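Local coordinates for ABC transporter, substrate binding protein (Mannopine) (Agrobacterium fabrum, PDB 5L9S) that serves as the periplasmic solute-binding protein of an ABC transporter, named for mannopine, and is captured here in its open form without ligand, at residues F84-N90 against I254-R259; T92-S98 against T274-K279; R140-D146 against S184-R190. All coordinates share one frame; numbering follows the deposited sequence.

Interaction 1 of 3, residues F84-N90 against I254-R259; sequences FCMQFIN and IEFWLR
Phe88 packs its ring against Leu258 in the last turn of helix 247-258, where Leu258 CD1 sits over one ring face, 3.8 Å from the centroid and 17° off the normal, a CH-pi contact. Gln87 CG covers the opposite face, so the ring is held between a leucine methyl and the glutamine chain. A flat, wide side chain suits this place, since each face can accept an aliphatic group while the rim meets others: Phe84 CZ and Arg259 CG both lie at its edge. Phe84 in turn reaches Ile254, its CZ 3.7 Å from Ile254 CG2. With CG anti to the backbone N (chi1 161°), the Phe84 ring extends from helix 82-85 to the CG2 methyl of the beta-branched isoleucine, and its edge is turned toward the backbone N of Glu255.

Such packing of a short helix and the turn after it against a longer helix belongs to the layered alpha/beta architecture of periplasmic binding proteins. Cys85 faces the other way and ties the same helix to Cys99 by a disulfide, while Leu258 also touches Ala104 on strand 103-116.

The polar contacts gather round Arg259. Its guanidinium lies with one face over Phe88 CE1, the ring and guanidinium planes tilted from each other, and its long chain, bent at chi3, brings the charged end across to the neighbouring turn. There NH1 gives a weak hydrogen bond to the backbone Gln87 O at 2.8 Å, with an N-H...O angle of 118°. NH2 is engaged one helical turn back along its own segment: it forms a salt bridge with Glu255 OE2 at 3.0 Å, and the hydrogen bond within it is weak too. The methylene Glu255 CG meanwhile approaches Phe88 CZ at 3.9 Å.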
loop_
_atom_site.group_PDB
_atom_site.type_symbol
_atom_site.label_atom_id
_atom_site.label_comp_id
_atom_site.label_asym_id
_atom_site.label_seq_id
_atom_site.Cartn_x
_atom_site.Cartn_y
_atom_site.Cartn_z
ATOM N N PHE A 84 -12.140 17.176 9.953
ATOM C CA PHE A 84 -12.262 17.360 8.497
ATOM C C PHE A 84 -12.862 16.122 7.794
ATOM O O PHE A 84 -13.628 16.256 6.839
ATOM C CB PHE A 84 -10.874 17.700 7.904
ATOM C CG PHE A 84 -10.711 17.499 6.412
ATOM C CD1 PHE A 84 -11.018 18.518 5.519
ATOM C CD2 PHE A 84 -10.236 16.294 5.903
ATOM C CE1 PHE A 84 -10.870 18.331 4.140
ATOM C CE2 PHE A 84 -10.105 16.103 4.526
ATOM C CZ PHE A 84 -10.418 17.124 3.653
ATOM N N CYS A 85 -12.470 14.935 8.268
ATOM C CA CYS A 85 -12.836 13.605 7.803
ATOM C C CYS A 85 -14.327 13.296 7.813
ATOM O O CYS A 85 -14.781 12.467 7.017
ATOM C CB CYS A 85 -12.067 12.568 8.612
ATOM S SG CYS A 85 -10.278 12.600 8.336
ATOM N N MET A 86 -15.061 13.897 8.761
ATOM C CA MET A 86 -16.495 13.731 8.981
ATOM C C MET A 86 -17.336 14.041 7.749
ATOM O O MET A 86 -18.299 13.324 7.486
ATOM C CB MET A 86 -16.951 14.574 10.184
ATOM C CG MET A 86 -16.721 13.885 11.511
ATOM S SD MET A 86 -16.738 14.994 12.941
ATOM C CE MET A 86 -15.932 13.960 14.142
ATOM N N GLN A 87 -16.927 15.070 6.969
ATOM C CA GLN A 87 -17.595 15.538 5.749
ATOM C C GLN A 87 -17.634 14.489 4.617
ATOM O O GLN A 87 -18.377 14.672 3.651
ATOM C CB GLN A 87 -16.992 16.876 5.260
ATOM C CG GLN A 87 -15.782 16.741 4.333
ATOM C CD GLN A 87 -15.258 18.053 3.797
ATOM O OE1 GLN A 87 -14.054 18.306 3.814
ATOM N NE2 GLN A 87 -16.133 18.905 3.273
ATOM N N PHE A 88 -16.863 13.404 4.735
ATOM C CA PHE A 88 -16.840 12.357 3.717
ATOM C C PHE A 88 -17.712 11.139 4.085
ATOM O O PHE A 88 -17.478 10.028 3.587
ATOM C CB PHE A 88 -15.392 11.970 3.370
ATOM C CG PHE A 88 -14.613 13.110 2.765
ATOM C CD1 PHE A 88 -14.853 13.521 1.458
ATOM C CD2 PHE A 88 -13.665 13.795 3.507
ATOM C CE1 PHE A 88 -14.146 14.595 0.901
ATOM C CE2 PHE A 88 -12.956 14.863 2.948
ATOM C CZ PHE A 88 -13.201 15.257 1.648
ATOM N N ILE A 89 -18.741 11.365 4.938
ATOM C CA ILE A 89 -19.744 10.369 5.370
ATOM C C ILE A 89 -21.148 10.860 4.865
ATOM O O ILE A 89 -22.185 10.710 5.511
ATOM C CB ILE A 89 -19.640 9.984 6.898
ATOM C CG1 ILE A 89 -18.156 9.709 7.353
ATOM C CG2 ILE A 89 -20.575 8.813 7.286
ATOM C CD1 ILE A 89 -17.354 8.502 6.649
ATOM N N ASN A 90 -21.107 11.480 3.671
ATOM C CA ASN A 90 -22.202 11.987 2.841
ATOM C C ASN A 90 -22.326 10.977 1.690
ATOM O O ASN A 90 -23.329 10.943 0.975
ATOM C CB ASN A 90 -21.839 13.389 2.273
ATOM C CG ASN A 90 -20.831 13.405 1.126
ATOM O OD1 ASN A 90 -21.171 13.722 -0.020
ATOM N ND2 ASN A 90 -19.574 13.057 1.396
ATOM N N ILE A 254 -6.929 18.244 -0.846
ATOM C CA ILE A 254 -7.305 16.923 -0.337
ATOM C C ILE A 254 -8.742 16.583 -0.770
ATOM O O ILE A 254 -8.963 15.520 -1.350
ATOM C CB ILE A 254 -7.118 16.824 1.198
ATOM C CG1 ILE A 254 -5.626 16.933 1.587
ATOM C CG2 ILE A 254 -7.738 15.513 1.732
ATOM C CD1 ILE A 254 -5.337 16.727 3.099
ATOM N N GLU A 255 -9.706 17.499 -0.492
ATOM C CA GLU A 255 -11.129 17.375 -0.841
ATOM C C GLU A 255 -11.280 17.132 -2.337
ATOM O O GLU A 255 -12.083 16.275 -2.730
ATOM C CB GLU A 255 -11.907 18.641 -0.427
ATOM C CG GLU A 255 -13.426 18.490 -0.465
ATOM C CD GLU A 255 -14.267 19.744 -0.292
ATOM O OE1 GLU A 255 -13.821 20.695 0.393
ATOM O OE2 GLU A 255 -15.403 19.754 -0.818
ATOM N N PHE A 256 -10.472 17.858 -3.161
ATOM C CA PHE A 256 -10.447 17.729 -4.623
ATOM C C PHE A 256 -10.186 16.294 -5.043
ATOM O O PHE A 256 -10.853 15.807 -5.939
ATOM C CB PHE A 256 -9.402 18.670 -5.279
ATOM C CG PHE A 256 -9.458 18.702 -6.795
ATOM C CD1 PHE A 256 -10.388 19.498 -7.458
ATOM C CD2 PHE A 256 -8.599 17.919 -7.556
ATOM C CE1 PHE A 256 -10.459 19.503 -8.853
ATOM C CE2 PHE A 256 -8.668 17.930 -8.953
ATOM C CZ PHE A 256 -9.592 18.726 -9.592
ATOM N N TRP A 257 -9.208 15.638 -4.408
ATOM C CA TRP A 257 -8.825 14.258 -4.671
ATOM C C TRP A 257 -9.917 13.292 -4.243
ATOM O O TRP A 257 -10.337 12.457 -5.048
ATOM C CB TRP A 257 -7.499 13.927 -3.958
ATOM C CG TRP A 257 -7.124 12.476 -4.041
ATOM C CD1 TRP A 257 -7.326 11.514 -3.088
ATOM C CD2 TRP A 257 -6.547 11.812 -5.165
ATOM N NE1 TRP A 257 -6.928 10.290 -3.558
ATOM C CE2 TRP A 257 -6.437 10.441 -4.829
ATOM C CE3 TRP A 257 -6.125 12.239 -6.438
ATOM C CZ2 TRP A 257 -5.876 9.499 -5.702
ATOM C CZ3 TRP A 257 -5.551 11.312 -7.293
ATOM C CH2 TRP A 257 -5.399 9.965 -6.911
ATOM N N LEU A 258 -10.357 13.378 -2.971
ATOM C CA LEU A 258 -11.362 12.450 -2.441
ATOM C C LEU A 258 -12.718 12.493 -3.174
ATOM O O LEU A 258 -13.367 11.448 -3.340
ATOM C CB LEU A 258 -11.548 12.631 -0.924
ATOM C CG LEU A 258 -10.393 12.129 -0.074
ATOM C CD1 LEU A 258 -10.529 12.612 1.349
ATOM C CD2 LEU A 258 -10.229 10.563 -0.171
ATOM N N ARG A 259 -13.114 13.688 -3.641
ATOM C CA ARG A 259 -14.392 13.892 -4.319
ATOM C C ARG A 259 -14.328 13.748 -5.845
ATOM O O ARG A 259 -15.373 13.852 -6.492
ATOM C CB ARG A 259 -15.002 15.249 -3.913
ATOM C CG ARG A 259 -15.316 15.352 -2.420
ATOM C CD ARG A 259 -16.399 16.348 -2.110
ATOM N NE ARG A 259 -17.277 15.854 -1.044
ATOM C CZ ARG A 259 -17.253 16.291 0.209
ATOM N NH1 ARG A 259 -18.080 15.783 1.110
ATOM N NH2 ARG A 259 -16.419 17.258 0.567
#

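Interaction 2 of 3, residues T92-S98 against T274-K279; sequences TDLLADS and TPPSQK
Asp93 meets the start of helix 278-283 in a helix-capping arrangement: Ser277 occupies the N-cap position, and the aspartate carboxylate comes in from the loop that follows helix 82-85. From CB the Asp93 side chain leaves with CG anti to the backbone N (chi1 168°), which carries the carboxylate over to the first helical residues. CG itself lies near the Ser277 hydroxyl. One branch, OD1, accepts a hydrogen bond from the backbone N of Lys279 at 3.1 Å, and this donor meets it nearly along the C-O axis. Ser277 OG lies 2.7 Å from the other branch, Asp93 OD2, and almost as near to OD1. As the N-cap, Ser277 OG accepts a weak hydrogen bond from Ala280 N. An acidic side chain suits this end of a helix, where the first-turn N-H groups have no carbonyl of a preceding turn to bond and the helix dipole would probably stabilise a negative charge.

The backbones are joined on both sides of Leu94, which forms a single beta bridge with Ser277. Gln278 N donates to Asp93 O at 2.9 Å, and Leu95 N to Pro276 O at 2.7 Å, almost straight at 175°. Pro276 has no N-H to give, but its carbonyl remains available, and Leu94 CA adds a C-H...O contact to the same oxygen.

Beyond the bridge the contact is mainly aliphatic. Leu95 CD2 packs on Gln278 CG at 3.7 Å, so the methylenes of a polar residue serve as an apolar surface, and Leu95 also touches Val298 of helix 295-300. Leu94 CD2 rests against Pro276 CB. Leu95 to Ser98 forms a type II beta turn, across which Ser98 OG donates to Leu95 O at 2.7 Å from above the carbonyl plane, and Ser98 OG lies 3.2 Å from Pro276 CB.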
loop_
_atom_site.group_PDB
_atom_site.type_symbol
_atom_site.label_atom_id
_atom_site.label_comp_id
_atom_site.label_asym_id
_atom_site.label_seq_id
_atom_site.Cartn_x
_atom_site.Cartn_y
_atom_site.Cartn_z
ATOM N N THR A 92 -20.833 6.754 0.541
ATOM C CA THR A 92 -20.297 5.445 0.889
ATOM C C THR A 92 -19.426 4.991 -0.285
ATOM O O THR A 92 -19.035 3.820 -0.329
ATOM C CB THR A 92 -21.415 4.463 1.295
ATOM O OG1 THR A 92 -22.466 4.485 0.324
ATOM C CG2 THR A 92 -21.970 4.752 2.690
ATOM N N ASP A 93 -19.123 5.946 -1.233
ATOM C CA ASP A 93 -18.272 5.771 -2.420
ATOM C C ASP A 93 -16.888 5.409 -1.960
ATOM O O ASP A 93 -16.265 4.521 -2.529
ATOM C CB ASP A 93 -18.208 7.075 -3.257
ATOM C CG ASP A 93 -17.142 7.138 -4.353
ATOM O OD1 ASP A 93 -17.187 6.294 -5.280
ATOM O OD2 ASP A 93 -16.306 8.083 -4.320
ATOM N N LEU A 94 -16.353 6.160 -1.005
ATOM C CA LEU A 94 -15.013 5.902 -0.508
ATOM C C LEU A 94 -14.989 4.628 0.323
ATOM O O LEU A 94 -15.889 4.386 1.132
ATOM C CB LEU A 94 -14.437 7.120 0.268
ATOM C CG LEU A 94 -14.179 8.412 -0.561
ATOM C CD1 LEU A 94 -13.956 9.610 0.332
ATOM C CD2 LEU A 94 -13.029 8.243 -1.549
ATOM N N LEU A 95 -13.979 3.793 0.063
ATOM C CA LEU A 95 -13.679 2.535 0.732
ATOM C C LEU A 95 -13.330 2.845 2.187
ATOM O O LEU A 95 -12.980 3.989 2.497
ATOM C CB LEU A 95 -12.496 1.839 0.016
ATOM C CG LEU A 95 -12.806 1.108 -1.316
ATOM C CD1 LEU A 95 -11.524 0.639 -1.994
ATOM C CD2 LEU A 95 -13.731 -0.125 -1.105
ATOM N N ALA A 96 -13.448 1.852 3.086
ATOM C CA ALA A 96 -13.190 2.054 4.521
ATOM C C ALA A 96 -11.808 2.653 4.858
ATOM O O ALA A 96 -10.810 2.363 4.182
ATOM C CB ALA A 96 -13.407 0.757 5.280
ATOM N N ASP A 97 -11.779 3.523 5.891
ATOM C CA ASP A 97 -10.579 4.183 6.423
ATOM C C ASP A 97 -9.887 5.114 5.411
ATOM O O ASP A 97 -8.685 5.345 5.507
ATOM C CB ASP A 97 -9.588 3.149 7.021
ATOM C CG ASP A 97 -10.189 2.248 8.091
ATOM O OD1 ASP A 97 -10.851 2.786 9.024
ATOM O OD2 ASP A 97 -9.994 0.999 8.003
ATOM N N SER A 98 -10.651 5.637 4.443
ATOM C CA SER A 98 -10.157 6.588 3.449
ATOM C C SER A 98 -9.766 7.941 4.034
ATOM O O SER A 98 -9.064 8.704 3.375
ATOM C CB SER A 98 -11.163 6.769 2.324
ATOM O OG SER A 98 -11.030 5.624 1.504
ATOM N N THR A 274 -4.960 0.764 -6.451
ATOM C CA THR A 274 -6.368 0.772 -6.089
ATOM C C THR A 274 -6.714 2.139 -5.493
ATOM O O THR A 274 -6.225 2.453 -4.406
ATOM C CB THR A 274 -6.653 -0.425 -5.159
ATOM O OG1 THR A 274 -6.439 -1.616 -5.919
ATOM C CG2 THR A 274 -8.065 -0.429 -4.573
ATOM N N PRO A 275 -7.555 2.957 -6.159
ATOM C CA PRO A 275 -7.949 4.254 -5.571
ATOM C C PRO A 275 -8.962 4.069 -4.431
ATOM O O PRO A 275 -9.646 3.026 -4.432
ATOM C CB PRO A 275 -8.555 5.020 -6.764
ATOM C CG PRO A 275 -9.052 3.975 -7.667
ATOM C CD PRO A 275 -8.221 2.730 -7.459
ATOM N N PRO A 276 -9.115 5.051 -3.480
ATOM C CA PRO A 276 -10.081 4.864 -2.381
ATOM C C PRO A 276 -11.563 4.889 -2.781
ATOM O O PRO A 276 -12.394 4.456 -2.006
ATOM C CB PRO A 276 -9.726 6.006 -1.414
ATOM C CG PRO A 276 -9.197 7.077 -2.287
ATOM C CD PRO A 276 -8.386 6.326 -3.310
ATOM N N SER A 277 -11.889 5.439 -3.962
ATOM C CA SER A 277 -13.248 5.555 -4.475
ATOM C C SER A 277 -13.661 4.281 -5.204
ATOM O O SER A 277 -12.907 3.756 -6.014
ATOM C CB SER A 277 -13.358 6.780 -5.387
ATOM O OG SER A 277 -14.591 6.883 -6.076
ATOM N N GLN A 278 -14.859 3.784 -4.917
ATOM C CA GLN A 278 -15.422 2.604 -5.577
ATOM C C GLN A 278 -15.805 2.924 -7.037
ATOM O O GLN A 278 -15.664 2.056 -7.912
ATOM C CB GLN A 278 -16.603 2.079 -4.780
ATOM C CG GLN A 278 -16.138 1.515 -3.442
ATOM C CD GLN A 278 -17.252 0.850 -2.703
ATOM O OE1 GLN A 278 -17.739 -0.224 -3.096
ATOM N NE2 GLN A 278 -17.691 1.486 -1.624
ATOM N N LYS A 279 -16.230 4.181 -7.293
ATOM C CA LYS A 279 -16.565 4.681 -8.614
ATOM C C LYS A 279 -15.317 4.738 -9.465
ATOM O O LYS A 279 -15.393 4.348 -10.625
ATOM C CB LYS A 279 -17.242 6.075 -8.542
ATOM C CG LYS A 279 -17.918 6.527 -9.837
ATOM C CD LYS A 279 -19.250 7.212 -9.561
ATOM C CE LYS A 279 -20.271 6.916 -10.646
ATOM N NZ LYS A 279 -20.157 7.835 -11.810
#

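Interaction 3 of 3, residues R140-D146 against S184-R190; sequences RSFPNFD and SVQVWWR
Parallel beta strands 140-143 and 185-189 pair here, their axes 4.7 Å apart at closest and 15° from parallel. A beta bulge between Arg140 and Ser141 shifts the register by one residue. Arg140 N bonds to Ser184 O and Gln186 N to Arg140 O; past the bulge, Phe142 N reaches Val187 O at 3.2 Å, and Asn144 N bonds to Trp189 O at 2.7 Å.

On the face carrying Pro143 and Trp189, the compact, rigid proline makes a CH-pi contact, Pro143 CB standing 3.6 Å from the centroid of the six-membered ring of Trp189. Trp189 CG is placed between its backbone N and carbonyl carbon (chi1 64°), which turns the indole toward the partner strand. The edge of Phe145 meets the indole face in an offset edge-to-face pair, planes at 87°, while Trp189 NE1 bonds to Gln208 O on strand 206-210. On the other face, Phe142 CB packs on Trp188 CZ3 at 3.5 Å. Beyond the strands, Arg190 NH2 reaches Asp146 OD2, a salt bridge at 3.1 Å. With helices 149-158 and 171-181 between them in the chain, the strands form a beta-alpha-beta crossover, a unit of the alpha/beta lobes of periplasmic binding proteins.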
loop_
_atom_site.group_PDB
_atom_site.type_symbol
_atom_site.label_atom_id
_atom_site.label_comp_id
_atom_site.label_asym_id
_atom_site.label_seq_id
_atom_site.Cartn_x
_atom_site.Cartn_y
_atom_site.Cartn_z
ATOM N N ARG A 140 9.147 -21.760 -2.967
ATOM C CA ARG A 140 8.372 -20.599 -2.519
ATOM C C ARG A 140 9.271 -19.360 -2.445
ATOM O O ARG A 140 10.492 -19.458 -2.444
ATOM C CB ARG A 140 7.626 -20.793 -1.164
ATOM C CG ARG A 140 6.914 -22.118 -0.878
ATOM C CD ARG A 140 5.574 -22.304 -1.544
ATOM N NE ARG A 140 5.735 -23.287 -2.602
ATOM C CZ ARG A 140 4.841 -24.176 -3.009
ATOM N NH1 ARG A 140 3.644 -24.237 -2.443
ATOM N NH2 ARG A 140 5.146 -25.025 -3.969
ATOM N N SER A 141 8.654 -18.197 -2.375
ATOM C CA SER A 141 9.340 -16.914 -2.255
ATOM C C SER A 141 8.546 -15.979 -1.367
ATOM O O SER A 141 7.323 -15.883 -1.499
ATOM C CB SER A 141 9.569 -16.287 -3.627
ATOM O OG SER A 141 10.125 -14.988 -3.505
ATOM N N PHE A 142 9.236 -15.324 -0.427
ATOM C CA PHE A 142 8.609 -14.346 0.462
ATOM C C PHE A 142 9.516 -13.156 0.531
ATOM O O PHE A 142 10.725 -13.358 0.460
ATOM C CB PHE A 142 8.465 -14.891 1.892
ATOM C CG PHE A 142 7.260 -15.737 2.191
ATOM C CD1 PHE A 142 5.994 -15.171 2.257
ATOM C CD2 PHE A 142 7.396 -17.093 2.462
ATOM C CE1 PHE A 142 4.873 -15.956 2.547
ATOM C CE2 PHE A 142 6.276 -17.878 2.750
ATOM C CZ PHE A 142 5.023 -17.302 2.800
ATOM N N PRO A 143 9.001 -11.922 0.766
ATOM C CA PRO A 143 9.925 -10.791 0.957
ATOM C C PRO A 143 10.711 -10.923 2.254
ATOM O O PRO A 143 10.260 -11.517 3.237
ATOM C CB PRO A 143 9.019 -9.572 1.013
ATOM C CG PRO A 143 7.685 -10.078 1.374
ATOM C CD PRO A 143 7.589 -11.498 0.893
ATOM N N ASN A 144 11.913 -10.410 2.219
ATOM C CA ASN A 144 12.784 -10.356 3.370
ATOM C C ASN A 144 13.275 -8.931 3.539
ATOM O O ASN A 144 14.429 -8.588 3.251
ATOM C CB ASN A 144 13.912 -11.394 3.326
ATOM C CG ASN A 144 14.937 -11.222 4.428
ATOM O OD1 ASN A 144 14.602 -11.026 5.610
ATOM N ND2 ASN A 144 16.203 -11.209 4.038
ATOM N N PHE A 145 12.331 -8.086 3.912
ATOM C CA PHE A 145 12.582 -6.715 4.295
ATOM C C PHE A 145 12.211 -6.679 5.775
ATOM O O PHE A 145 11.575 -7.632 6.265
ATOM C CB PHE A 145 11.873 -5.662 3.415
ATOM C CG PHE A 145 10.523 -5.971 2.805
ATOM C CD1 PHE A 145 9.446 -6.337 3.610
ATOM C CD2 PHE A 145 10.294 -5.765 1.444
ATOM C CE1 PHE A 145 8.184 -6.544 3.053
ATOM C CE2 PHE A 145 9.034 -5.970 0.892
ATOM C CZ PHE A 145 7.985 -6.346 1.703
ATOM N N ASP A 146 12.711 -5.664 6.497
ATOM C CA ASP A 146 12.653 -5.511 7.949
ATOM C C ASP A 146 11.287 -5.771 8.622
ATOM O O ASP A 146 11.297 -6.366 9.704
ATOM C CB ASP A 146 13.224 -4.159 8.377
ATOM C CG ASP A 146 14.741 -4.118 8.263
ATOM O OD1 ASP A 146 15.414 -4.998 8.865
ATOM O OD2 ASP A 146 15.259 -3.211 7.580
ATOM N N SER A 184 11.321 -24.967 1.829
ATOM C CA SER A 184 10.839 -24.755 0.456
ATOM C C SER A 184 11.090 -23.326 -0.066
ATOM O O SER A 184 11.063 -23.111 -1.282
ATOM C CB SER A 184 9.357 -25.093 0.369
ATOM O OG SER A 184 9.152 -26.415 0.846
ATOM N N VAL A 185 11.336 -22.360 0.846
ATOM C CA VAL A 185 11.582 -20.957 0.493
ATOM C C VAL A 185 13.000 -20.787 -0.027
ATOM O O VAL A 185 13.943 -20.739 0.757
ATOM C CB VAL A 185 11.219 -19.949 1.612
ATOM C CG1 VAL A 185 11.241 -18.524 1.082
ATOM C CG2 VAL A 185 9.857 -20.258 2.209
ATOM N N GLN A 186 13.148 -20.761 -1.362
ATOM C CA GLN A 186 14.453 -20.634 -2.031
ATOM C C GLN A 186 14.808 -19.166 -2.291
ATOM O O GLN A 186 15.986 -18.846 -2.467
ATOM C CB GLN A 186 14.498 -21.426 -3.357
ATOM C CG GLN A 186 14.032 -22.889 -3.292
ATOM C CD GLN A 186 14.955 -23.873 -2.633
ATOM O OE1 GLN A 186 14.538 -24.629 -1.748
ATOM N NE2 GLN A 186 16.190 -23.950 -3.102
ATOM N N VAL A 187 13.787 -18.279 -2.314
ATOM C CA VAL A 187 13.957 -16.857 -2.583
ATOM C C VAL A 187 13.414 -16.002 -1.425
ATOM O O VAL A 187 12.233 -16.077 -1.086
ATOM C CB VAL A 187 13.343 -16.454 -3.981
ATOM C CG1 VAL A 187 13.402 -14.942 -4.217
ATOM C CG2 VAL A 187 14.008 -17.204 -5.138
ATOM N N TRP A 188 14.279 -15.176 -0.847
ATOM C CA TRP A 188 13.927 -14.209 0.184
ATOM C C TRP A 188 14.263 -12.863 -0.425
ATOM O O TRP A 188 15.369 -12.347 -0.234
ATOM C CB TRP A 188 14.732 -14.454 1.458
ATOM C CG TRP A 188 14.327 -15.669 2.227
ATOM C CD1 TRP A 188 15.044 -16.818 2.369
ATOM C CD2 TRP A 188 13.139 -15.830 3.029
ATOM N NE1 TRP A 188 14.372 -17.694 3.192
ATOM C CE2 TRP A 188 13.214 -17.103 3.632
ATOM C CE3 TRP A 188 12.042 -15.004 3.326
ATOM C CZ2 TRP A 188 12.208 -17.594 4.472
ATOM C CZ3 TRP A 188 11.062 -15.482 4.185
ATOM C CH2 TRP A 188 11.143 -16.768 4.735
ATOM N N TRP A 189 13.352 -12.344 -1.248
ATOM C CA TRP A 189 13.568 -11.093 -1.983
ATOM C C TRP A 189 13.536 -9.826 -1.102
ATOM O O TRP A 189 12.618 -9.608 -0.314
ATOM C CB TRP A 189 12.609 -10.958 -3.185
ATOM C CG TRP A 189 11.135 -10.858 -2.868
ATOM C CD1 TRP A 189 10.239 -11.885 -2.848
ATOM C CD2 TRP A 189 10.367 -9.654 -2.711
ATOM N NE1 TRP A 189 8.969 -11.403 -2.667
ATOM C CE2 TRP A 189 9.018 -10.037 -2.562
ATOM C CE3 TRP A 189 10.694 -8.283 -2.628
ATOM C CZ2 TRP A 189 7.993 -9.105 -2.335
ATOM C CZ3 TRP A 189 9.676 -7.364 -2.423
ATOM C CH2 TRP A 189 8.345 -7.777 -2.272
ATOM N N ARG A 190 14.539 -8.968 -1.276
ATOM C CA ARG A 190 14.609 -7.720 -0.523
ATOM C C ARG A 190 14.065 -6.560 -1.369
ATOM O O ARG A 190 13.470 -5.619 -0.829
ATOM C CB ARG A 190 16.033 -7.473 -0.001
ATOM C CG ARG A 190 16.079 -6.440 1.114
ATOM C CD ARG A 190 17.155 -6.693 2.154
ATOM N NE ARG A 190 16.632 -6.491 3.508
ATOM C CZ ARG A 190 16.342 -5.308 4.048
ATOM N NH1 ARG A 190 16.520 -4.188 3.355
ATOM N NH2 ARG A 190 15.866 -5.237 5.283
#

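Overall arrangement
Interactions 1 and 2 are neighbours, their centres about 11 Å apart, and their segments alternate along the chain: 84-90, 92-98, 254-259, 274-279. They touch where Leu94 packs on Phe88 and Leu258, and Trp257 on Pro276. Together they tie the region between helix 82-85 and strand 99-100 to helices 247-258 and 278-283. Interaction 3 is nested inside both loops and lies on the opposite side of the chain's centre, about 39 Å from interaction 1 and about 31 Å from interaction 2, centre to centre. Strand 140-143 pairs with strand 206-210, which pairs with strand 103-116, and that in turn with strand 224-240. This separation is consistent with the two-lobed build of periplasmic binding proteins.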